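Local coordinates for protein galactonate dehydratase (Zobellia galactanivorans, PDB 5OLC) that is an enolase-superfamily protein of the mandelate racemase and muconate lactonizing type, joining an N-terminal capping domain to a C-terminal barrel domain, at residues D347-H352 against D376-Y381; Y17-K22 against R37-V42; G307-I312 against L338-N343. All coordinates share one frame; numbering follows the deposited sequence.

How the contacts relate
Three neighbouring contacts meet where the N-terminal domain rests on the barrel domain. Their centres form a compact triangle: about 10 Å between contacts 1 and 2, about 12 Å between contacts 2 and 3, and about 13 Å between contacts 1 and 3. The helix end of contact 1 reaches strand 11-22, part of contact 2, through a probable hydrogen bond, S20 N to Y381 O (2.8 Å). A salt bridge from R37 NH2 to D339 OD2 (3.2 Å) ties contact 2 to contact 3. Between contacts 1 and 3, T350 OG1 lies 3.2 Å from W309 N, another probable hydrogen bond, and the rings of H352 and W309 stack.

Contact 1. Residues D347-H352 against D376-Y381; sequences DEVTLH and DKLEHY
The phenol OH of Y381 donates a hydrogen bond to E348 OE1 (2.7 Å). It meets OE1 from above the carboxylate plane, 53° out of it, and the carboxylate stands steeply to the ring, at 69°. OE1 itself lies near the ring plane, at the CE2 and CZ edge. Glutamate suits this partly exposed position because its chain, extended beyond CG, carries the carboxylate to the tyrosine of helix 375-381. K377 crosses that chain at about a right angle, bringing its CD within 3.6 Å of E348 OE1. Its NZ stays 4.6 Å from E348 OE1, too far for a salt bridge, although the positive charge may still favour the carboxylate; the amine also has a long, weak ion pair with D374.

Beside these polar groups V349 does the apolar work, its two methyls diverging to separate partners. With CG1 anti to the backbone N (chi1 -172°), that methyl touches L378 CD2 at 3.7 Å. CG2 leans obliquely toward the tyrosine, 3.7 Å from Y381 CD2. One beta-branched residue thus touches both L378 and Y381, three residues apart on the helix.

The contact joins the stretch linking helix 344-349 with strand 350-357 to the C-terminal helix 375-381. V373 of strand 371-373 touches V349 and L378, and I19 of strand 11-22 packs on the same two residues.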
loop_
_atom_site.group_PDB
_atom_site.type_symbol
_atom_site.label_atom_id
_atom_site.label_comp_id
_atom_site.label_asym_id
_atom_site.label_seq_id
_atom_site.Cartn_x
_atom_site.Cartn_y
_atom_site.Cartn_z
ATOM N N ASP A 347 -1.601 43.318 -25.875
ATOM C CA ASP A 347 -0.896 43.930 -26.997
ATOM C C ASP A 347 -0.697 45.467 -26.909
ATOM O O ASP A 347 0.237 45.978 -27.535
ATOM C CB ASP A 347 -1.554 43.525 -28.316
ATOM C CG ASP A 347 -1.328 42.055 -28.638
ATOM O OD1 ASP A 347 -0.160 41.598 -28.558
ATOM O OD2 ASP A 347 -2.312 41.361 -28.963
ATOM N N GLU A 348 -1.502 46.186 -26.107
ATOM C CA GLU A 348 -1.361 47.641 -25.988
ATOM C C GLU A 348 -0.721 48.095 -24.676
ATOM O O GLU A 348 0.185 48.920 -24.718
ATOM C CB GLU A 348 -2.706 48.363 -26.204
ATOM C CG GLU A 348 -3.302 48.214 -27.595
ATOM C CD GLU A 348 -4.698 48.782 -27.789
ATOM O OE1 GLU A 348 -4.999 49.849 -27.203
ATOM O OE2 GLU A 348 -5.479 48.180 -28.563
ATOM N N VAL A 349 -1.203 47.604 -23.523
ATOM C CA VAL A 349 -0.678 48.030 -22.222
ATOM C C VAL A 349 0.761 47.541 -22.001
ATOM O O VAL A 349 1.566 48.291 -21.437
ATOM C CB VAL A 349 -1.613 47.680 -21.036
ATOM C CG1 VAL A 349 -1.125 48.314 -19.735
ATOM C CG2 VAL A 349 -3.046 48.118 -21.317
ATOM N N THR A 350 1.094 46.314 -22.468
ATOM C CA THR A 350 2.444 45.764 -22.293
ATOM C C THR A 350 3.260 45.718 -23.578
ATOM O O THR A 350 2.797 45.282 -24.636
ATOM C CB THR A 350 2.450 44.411 -21.588
ATOM O OG1 THR A 350 1.539 43.533 -22.236
ATOM C CG2 THR A 350 2.142 44.529 -20.116
ATOM N N LEU A 351 4.508 46.156 -23.427
ATOM C CA LEU A 351 5.531 46.264 -24.445
ATOM C C LEU A 351 6.603 45.186 -24.262
ATOM O O LEU A 351 7.308 45.157 -23.245
ATOM C CB LEU A 351 6.180 47.660 -24.364
ATOM C CG LEU A 351 5.243 48.854 -24.365
ATOM C CD1 LEU A 351 5.777 49.949 -23.479
ATOM C CD2 LEU A 351 4.972 49.342 -25.786
ATOM N N HIS A 352 6.725 44.309 -25.265
ATOM C CA HIS A 352 7.702 43.233 -25.275
ATOM C C HIS A 352 8.836 43.522 -26.278
ATOM O O HIS A 352 8.649 44.274 -27.237
ATOM C CB HIS A 352 7.012 41.890 -25.576
ATOM C CG HIS A 352 6.477 41.752 -26.972
ATOM N ND1 HIS A 352 7.205 41.124 -27.963
ATOM C CD2 HIS A 352 5.285 42.130 -27.483
ATOM C CE1 HIS A 352 6.439 41.139 -29.040
ATOM N NE2 HIS A 352 5.277 41.737 -28.802
ATOM N N ASP A 376 0.418 55.469 -20.771
ATOM C CA ASP A 376 -0.732 56.172 -21.339
ATOM C C ASP A 376 -1.854 55.171 -21.588
ATOM O O ASP A 376 -3.006 55.445 -21.236
ATOM C CB ASP A 376 -0.348 56.925 -22.623
ATOM C CG ASP A 376 0.655 58.055 -22.426
ATOM O OD1 ASP A 376 0.626 58.703 -21.346
ATOM O OD2 ASP A 376 1.430 58.324 -23.365
ATOM N N LYS A 377 -1.509 53.981 -22.137
ATOM C CA LYS A 377 -2.468 52.886 -22.375
ATOM C C LYS A 377 -2.865 52.207 -21.057
ATOM O O LYS A 377 -3.928 51.598 -20.975
ATOM C CB LYS A 377 -1.934 51.883 -23.396
ATOM C CG LYS A 377 -1.617 52.533 -24.730
ATOM C CD LYS A 377 -2.505 52.014 -25.840
ATOM C CE LYS A 377 -1.885 52.213 -27.208
ATOM N NZ LYS A 377 -0.630 51.424 -27.392
ATOM N N LEU A 378 -2.023 52.368 -20.017
ATOM C CA LEU A 378 -2.252 51.899 -18.650
ATOM C C LEU A 378 -3.335 52.790 -18.052
ATOM O O LEU A 378 -4.358 52.258 -17.620
ATOM C CB LEU A 378 -0.942 51.972 -17.822
ATOM C CG LEU A 378 -0.829 51.327 -16.416
ATOM C CD1 LEU A 378 -1.371 52.215 -15.316
ATOM C CD2 LEU A 378 -1.361 49.930 -16.361
ATOM N N GLU A 379 -3.145 54.144 -18.072
ATOM C CA GLU A 379 -4.129 55.126 -17.560
ATOM C C GLU A 379 -5.470 55.038 -18.278
ATOM O O GLU A 379 -6.512 55.221 -17.649
ATOM C CB GLU A 379 -3.593 56.566 -17.627
ATOM C CG GLU A 379 -2.655 56.933 -16.481
ATOM C CD GLU A 379 -3.263 57.066 -15.098
ATOM O OE1 GLU A 379 -2.609 56.625 -14.121
ATOM O OE2 GLU A 379 -4.376 57.632 -14.988
ATOM N N HIS A 380 -5.434 54.730 -19.591
ATOM C CA HIS A 380 -6.628 54.594 -20.410
ATOM C C HIS A 380 -7.465 53.383 -20.060
ATOM O O HIS A 380 -8.679 53.519 -19.938
ATOM C CB HIS A 380 -6.298 54.596 -21.914
ATOM C CG HIS A 380 -7.517 54.414 -22.768
ATOM N ND1 HIS A 380 -7.727 53.250 -23.481
ATOM C CD2 HIS A 380 -8.598 55.217 -22.914
ATOM C CE1 HIS A 380 -8.896 53.403 -24.081
ATOM N NE2 HIS A 380 -9.462 54.566 -23.761
ATOM N N TYR A 381 -6.840 52.205 -19.926
ATOM C CA TYR A 381 -7.533 50.947 -19.667
ATOM C C TYR A 381 -7.848 50.639 -18.200
ATOM O O TYR A 381 -8.578 49.685 -17.946
ATOM C CB TYR A 381 -6.747 49.804 -20.281
ATOM C CG TYR A 381 -6.893 49.695 -21.779
ATOM C CD1 TYR A 381 -7.988 49.051 -22.345
ATOM C CD2 TYR A 381 -5.889 50.143 -22.632
ATOM C CE1 TYR A 381 -8.098 48.887 -23.725
ATOM C CE2 TYR A 381 -5.992 49.995 -24.015
ATOM C CZ TYR A 381 -7.101 49.365 -24.558
ATOM O OH TYR A 381 -7.249 49.225 -25.916
#

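Contact 2. Residues Y17-K22 against R37-V42; sequences YVISHK and RKICIV
R37 lies opposite H21, its N bonded to H21 O (2.9 Å), and its guanidinium forms a salt bridge with D339 and a cation-pi contact with W306, both of the barrel domain. At K38 the side chain, on the other face, bends at chi3 and chi4 and brings NZ back to donate to the small S20 at OG (3.1 Å), as a flexible lysine at an exposed site can. I39 makes a regular hydrogen-bonded pair with I19: I19 N reaches I39 O at 2.8 Å with an N-H...O angle of 170°, and I39 N returns to I19 O. Their side chains lie side by side, CG1 of I19 and CG1 of I39 being 4.0 Å apart, because chi1 of I19 (53°) turns CG1 toward the partner strand. C40 and V18 form a non-hydrogen-bonded pair, with CB of C40 4.4 Å from CG2 of V18, on the face covered by helix 60-70. I41 pairs again, Y17 N to I41 O at 2.7 Å, and its CG1 meets I19 CD1 at 4.2 Å. Main-chain bonds therefore fix the register, while I19, I39 and I41 form an apolar patch on the face they share with Y17, H21 and R37, where T308 touches I39 and I41.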
loop_
_atom_site.group_PDB
_atom_site.type_symbol
_atom_site.label_atom_id
_atom_site.label_comp_id
_atom_site.label_asym_id
_atom_site.label_seq_id
_atom_site.Cartn_x
_atom_site.Cartn_y
_atom_site.Cartn_z
ATOM N N TYR A 17 -2.258 47.558 -10.455
ATOM C CA TYR A 17 -3.162 48.184 -11.417
ATOM C C TYR A 17 -4.063 47.148 -12.033
ATOM O O TYR A 17 -3.566 46.165 -12.589
ATOM C CB TYR A 17 -2.409 48.905 -12.543
ATOM C CG TYR A 17 -1.371 49.908 -12.082
ATOM C CD1 TYR A 17 -1.749 51.157 -11.591
ATOM C CD2 TYR A 17 -0.011 49.639 -12.198
ATOM C CE1 TYR A 17 -0.798 52.092 -11.176
ATOM C CE2 TYR A 17 0.950 50.568 -11.791
ATOM C CZ TYR A 17 0.551 51.794 -11.279
ATOM O OH TYR A 17 1.477 52.719 -10.858
ATOM N N VAL A 18 -5.394 47.364 -11.925
ATOM C CA VAL A 18 -6.426 46.509 -12.512
ATOM C C VAL A 18 -6.770 47.140 -13.847
ATOM O O VAL A 18 -7.223 48.290 -13.887
ATOM C CB VAL A 18 -7.684 46.362 -11.630
ATOM C CG1 VAL A 18 -8.742 45.534 -12.341
ATOM C CG2 VAL A 18 -7.349 45.760 -10.285
ATOM N N ILE A 19 -6.517 46.416 -14.934
ATOM C CA ILE A 19 -6.771 46.947 -16.267
ATOM C C ILE A 19 -7.918 46.171 -16.910
ATOM O O ILE A 19 -7.931 44.940 -16.861
ATOM C CB ILE A 19 -5.476 47.062 -17.131
ATOM C CG1 ILE A 19 -4.679 45.726 -17.192
ATOM C CG2 ILE A 19 -4.606 48.210 -16.609
ATOM C CD1 ILE A 19 -3.624 45.591 -18.332
ATOM N N SER A 20 -8.918 46.904 -17.443
ATOM C CA SER A 20 -10.128 46.335 -18.041
ATOM C C SER A 20 -10.310 46.645 -19.542
ATOM O O SER A 20 -9.913 47.722 -19.990
ATOM C CB SER A 20 -11.348 46.808 -17.257
ATOM O OG SER A 20 -12.504 46.076 -17.634
ATOM N N HIS A 21 -10.919 45.707 -20.313
ATOM C CA HIS A 21 -11.215 45.858 -21.755
ATOM C C HIS A 21 -12.252 44.827 -22.249
ATOM O O HIS A 21 -12.066 43.633 -22.026
ATOM C CB HIS A 21 -9.918 45.861 -22.606
ATOM C CG HIS A 21 -9.960 45.068 -23.876
ATOM N ND1 HIS A 21 -10.589 45.549 -25.012
ATOM C CD2 HIS A 21 -9.406 43.867 -24.161
ATOM C CE1 HIS A 21 -10.423 44.615 -25.938
ATOM N NE2 HIS A 21 -9.709 43.589 -25.474
ATOM N N LYS A 22 -13.337 45.292 -22.915
ATOM C CA LYS A 22 -14.413 44.449 -23.467
ATOM C C LYS A 22 -14.246 44.299 -24.978
ATOM O O LYS A 22 -13.952 45.293 -25.642
ATOM C CB LYS A 22 -15.788 45.062 -23.154
ATOM N N ARG A 37 -12.212 41.521 -20.114
ATOM C CA ARG A 37 -10.975 40.853 -19.695
ATOM C C ARG A 37 -10.415 41.800 -18.640
ATOM O O ARG A 37 -10.013 42.917 -18.977
ATOM C CB ARG A 37 -9.937 40.708 -20.843
ATOM C CG ARG A 37 -10.350 39.900 -22.078
ATOM C CD ARG A 37 -10.302 38.387 -21.878
ATOM N NE ARG A 37 -8.957 37.815 -22.000
ATOM C CZ ARG A 37 -8.415 37.388 -23.138
ATOM N NH1 ARG A 37 -9.077 37.510 -24.285
ATOM N NH2 ARG A 37 -7.203 36.849 -23.143
ATOM N N LYS A 38 -10.483 41.406 -17.365
ATOM C CA LYS A 38 -9.971 42.201 -16.248
ATOM C C LYS A 38 -8.749 41.480 -15.675
ATOM O O LYS A 38 -8.881 40.389 -15.105
ATOM C CB LYS A 38 -11.050 42.387 -15.171
ATOM C CG LYS A 38 -11.565 43.812 -15.033
ATOM C CD LYS A 38 -12.770 43.905 -14.080
ATOM C CE LYS A 38 -14.112 43.769 -14.764
ATOM N NZ LYS A 38 -14.479 44.995 -15.515
ATOM N N ILE A 39 -7.552 42.058 -15.881
ATOM C CA ILE A 39 -6.318 41.478 -15.348
ATOM C C ILE A 39 -5.645 42.492 -14.407
ATOM O O ILE A 39 -5.776 43.693 -14.614
ATOM C CB ILE A 39 -5.345 40.846 -16.424
ATOM C CG1 ILE A 39 -4.232 41.779 -16.821
ATOM C CG2 ILE A 39 -6.043 40.276 -17.680
ATOM C CD1 ILE A 39 -3.066 41.302 -16.401
ATOM N N CYS A 40 -4.976 42.003 -13.366
ATOM C CA CYS A 40 -4.237 42.823 -12.406
ATOM C C CYS A 40 -2.740 42.681 -12.711
ATOM O O CYS A 40 -2.291 41.591 -13.058
ATOM C CB CYS A 40 -4.562 42.421 -10.970
ATOM S SG CYS A 40 -3.584 43.290 -9.716
ATOM N N ILE A 41 -1.980 43.790 -12.608
ATOM C CA ILE A 41 -0.535 43.924 -12.896
ATOM C C ILE A 41 0.107 44.720 -11.716
ATOM O O ILE A 41 -0.580 45.545 -11.124
ATOM C CB ILE A 41 -0.432 44.742 -14.232
ATOM C CG1 ILE A 41 -1.013 43.996 -15.460
ATOM C CG2 ILE A 41 0.945 45.250 -14.522
ATOM C CD1 ILE A 41 -0.181 42.966 -16.155
ATOM N N VAL A 42 1.400 44.515 -11.404
ATOM C CA VAL A 42 2.132 45.272 -10.363
ATOM C C VAL A 42 3.391 45.923 -10.900
ATOM O O VAL A 42 4.047 45.367 -11.781
ATOM C CB VAL A 42 2.560 44.467 -9.117
ATOM C CG1 VAL A 42 1.745 44.814 -7.887
ATOM C CG2 VAL A 42 2.640 42.970 -9.390
#

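Contact 3. Residues G307-I312 against L338-N343; sequences GTWIAI and LDRTEN
L338 reaches I312 and W309 inside the C-terminal barrel domain of the enolase superfamily, where a strand-end loop passes beside the start of a helix. The closer side-chain contacts across the segments are apolar. One methyl serves both partners: L338 CD1 lies 4.0 Å from I312 CG2 and 4.2 Å from W309 CZ3. Leucine suits the place because its chain, with CG anti to the backbone N (chi1 -164°), carries that branch across to the helix. The isoleucine side chain crosses it at about a right angle, and I312 CD1 lies over one face of the indole, offset toward its rim.

Hydrogen bonds run within a segment or to residues outside the pair, none linking the two. T308 is the N-cap of helix 309-321, its OG1 accepting from I310 N at 3.3 Å; E55 of the N-terminal domain bonds to the same hydroxyl and to A311 N. D339 OD1 receives the hydroxyl of T341 at 2.7 Å, on the syn side of the carboxylate. N343 is itself an N-cap, its OD1 accepting from R346 N.

More loosely, R340 NH1 comes to 4.4 Å from W309 CZ2, and N343 ND2 stands 4.0 Å from G307 O.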
loop_
_atom_site.group_PDB
_atom_site.type_symbol
_atom_site.label_atom_id
_atom_site.label_comp_id
_atom_site.label_asym_id
_atom_site.label_seq_id
_atom_site.Cartn_x
_atom_site.Cartn_y
_atom_site.Cartn_z
ATOM N N GLY A 307 -2.177 35.750 -20.039
ATOM C CA GLY A 307 -2.199 37.141 -19.603
ATOM C C GLY A 307 -1.556 38.104 -20.576
ATOM O O GLY A 307 -1.715 37.960 -21.795
ATOM N N THR A 308 -0.835 39.110 -20.037
ATOM C CA THR A 308 -0.136 40.108 -20.856
ATOM C C THR A 308 1.284 39.602 -21.133
ATOM O O THR A 308 1.604 38.463 -20.785
ATOM C CB THR A 308 -0.142 41.506 -20.200
ATOM O OG1 THR A 308 0.783 41.537 -19.124
ATOM C CG2 THR A 308 -1.507 41.962 -19.745
ATOM N N TRP A 309 2.146 40.434 -21.733
ATOM C CA TRP A 309 3.514 40.016 -21.991
ATOM C C TRP A 309 4.338 39.964 -20.720
ATOM O O TRP A 309 5.407 39.360 -20.765
ATOM C CB TRP A 309 4.193 40.851 -23.077
ATOM C CG TRP A 309 3.562 40.703 -24.423
ATOM C CD1 TRP A 309 2.627 41.527 -24.976
ATOM C CD2 TRP A 309 3.813 39.672 -25.389
ATOM N NE1 TRP A 309 2.272 41.071 -26.229
ATOM C CE2 TRP A 309 2.977 39.926 -26.503
ATOM C CE3 TRP A 309 4.677 38.568 -25.435
ATOM C CZ2 TRP A 309 2.978 39.117 -27.645
ATOM C CZ3 TRP A 309 4.678 37.767 -26.572
ATOM C CH2 TRP A 309 3.838 38.044 -27.659
ATOM N N ILE A 310 3.850 40.538 -19.576
ATOM C CA ILE A 310 4.572 40.402 -18.297
ATOM C C ILE A 310 4.588 38.913 -17.948
ATOM O O ILE A 310 5.654 38.382 -17.648
ATOM C CB ILE A 310 4.033 41.266 -17.122
ATOM C CG1 ILE A 310 4.153 42.764 -17.439
ATOM C CG2 ILE A 310 4.811 40.944 -15.853
ATOM C CD1 ILE A 310 3.319 43.643 -16.638
ATOM N N ALA A 311 3.404 38.246 -18.071
ATOM C CA ALA A 311 3.148 36.818 -17.883
ATOM C C ALA A 311 3.865 35.978 -18.935
ATOM O O ALA A 311 4.533 35.001 -18.564
ATOM C CB ALA A 311 1.670 36.543 -17.977
ATOM N N ILE A 312 3.716 36.324 -20.249
ATOM C CA ILE A 312 4.374 35.564 -21.318
ATOM C C ILE A 312 5.894 35.585 -21.130
ATOM O O ILE A 312 6.511 34.525 -21.187
ATOM C CB ILE A 312 3.922 35.970 -22.735
ATOM C CG1 ILE A 312 2.407 35.829 -22.870
ATOM C CG2 ILE A 312 4.647 35.149 -23.821
ATOM C CD1 ILE A 312 1.730 36.899 -23.735
ATOM N N LEU A 338 1.133 30.387 -25.903
ATOM C CA LEU A 338 1.083 31.692 -26.541
ATOM C C LEU A 338 -0.357 32.022 -26.949
ATOM O O LEU A 338 -0.814 31.570 -28.006
ATOM C CB LEU A 338 2.048 31.753 -27.739
ATOM C CG LEU A 338 2.397 33.144 -28.282
ATOM C CD1 LEU A 338 3.327 33.912 -27.338
ATOM C CD2 LEU A 338 3.043 33.034 -29.626
ATOM N N ASP A 339 -1.079 32.783 -26.082
ATOM C CA ASP A 339 -2.465 33.216 -26.310
ATOM C C ASP A 339 -2.560 34.050 -27.585
ATOM O O ASP A 339 -1.941 35.111 -27.666
ATOM C CB ASP A 339 -3.011 34.003 -25.098
ATOM C CG ASP A 339 -4.458 34.468 -25.217
ATOM O OD1 ASP A 339 -5.280 33.719 -25.789
ATOM O OD2 ASP A 339 -4.774 35.569 -24.709
ATOM N N ARG A 340 -3.287 33.552 -28.598
ATOM C CA ARG A 340 -3.405 34.269 -29.876
ATOM C C ARG A 340 -4.792 34.925 -30.096
ATOM O O ARG A 340 -5.076 35.441 -31.185
ATOM C CB ARG A 340 -3.005 33.367 -31.066
ATOM C CG ARG A 340 -1.549 32.866 -31.084
ATOM C CD ARG A 340 -0.489 33.887 -30.674
ATOM N NE ARG A 340 -0.392 35.026 -31.586
ATOM C CZ ARG A 340 0.005 36.243 -31.225
ATOM N NH1 ARG A 340 0.332 36.497 -29.963
ATOM N NH2 ARG A 340 0.060 37.220 -32.118
ATOM N N THR A 341 -5.624 34.949 -29.036
ATOM C CA THR A 341 -6.963 35.544 -29.050
ATOM C C THR A 341 -6.876 37.085 -29.068
ATOM O O THR A 341 -5.773 37.652 -29.064
ATOM C CB THR A 341 -7.801 35.026 -27.852
ATOM O OG1 THR A 341 -7.202 35.445 -26.626
ATOM C CG2 THR A 341 -7.995 33.508 -27.867
ATOM N N GLU A 342 -8.047 37.754 -29.086
ATOM C CA GLU A 342 -8.134 39.212 -29.081
ATOM C C GLU A 342 -7.846 39.727 -27.677
ATOM O O GLU A 342 -8.580 39.405 -26.735
ATOM C CB GLU A 342 -9.507 39.682 -29.587
ATOM C CG GLU A 342 -9.528 39.980 -31.078
ATOM C CD GLU A 342 -9.792 38.819 -32.021
ATOM O OE1 GLU A 342 -10.881 38.798 -32.642
ATOM O OE2 GLU A 342 -8.876 37.987 -32.216
ATOM N N ASN A 343 -6.745 40.481 -27.535
ATOM C CA ASN A 343 -6.341 41.027 -26.245
ATOM C C ASN A 343 -5.605 42.347 -26.372
ATOM O O ASN A 343 -4.402 42.393 -26.647
ATOM C CB ASN A 343 -5.546 40.010 -25.430
ATOM C CG ASN A 343 -5.533 40.262 -23.943
ATOM O OD1 ASN A 343 -5.705 41.384 -23.451
ATOM N ND2 ASN A 343 -5.226 39.215 -23.199
#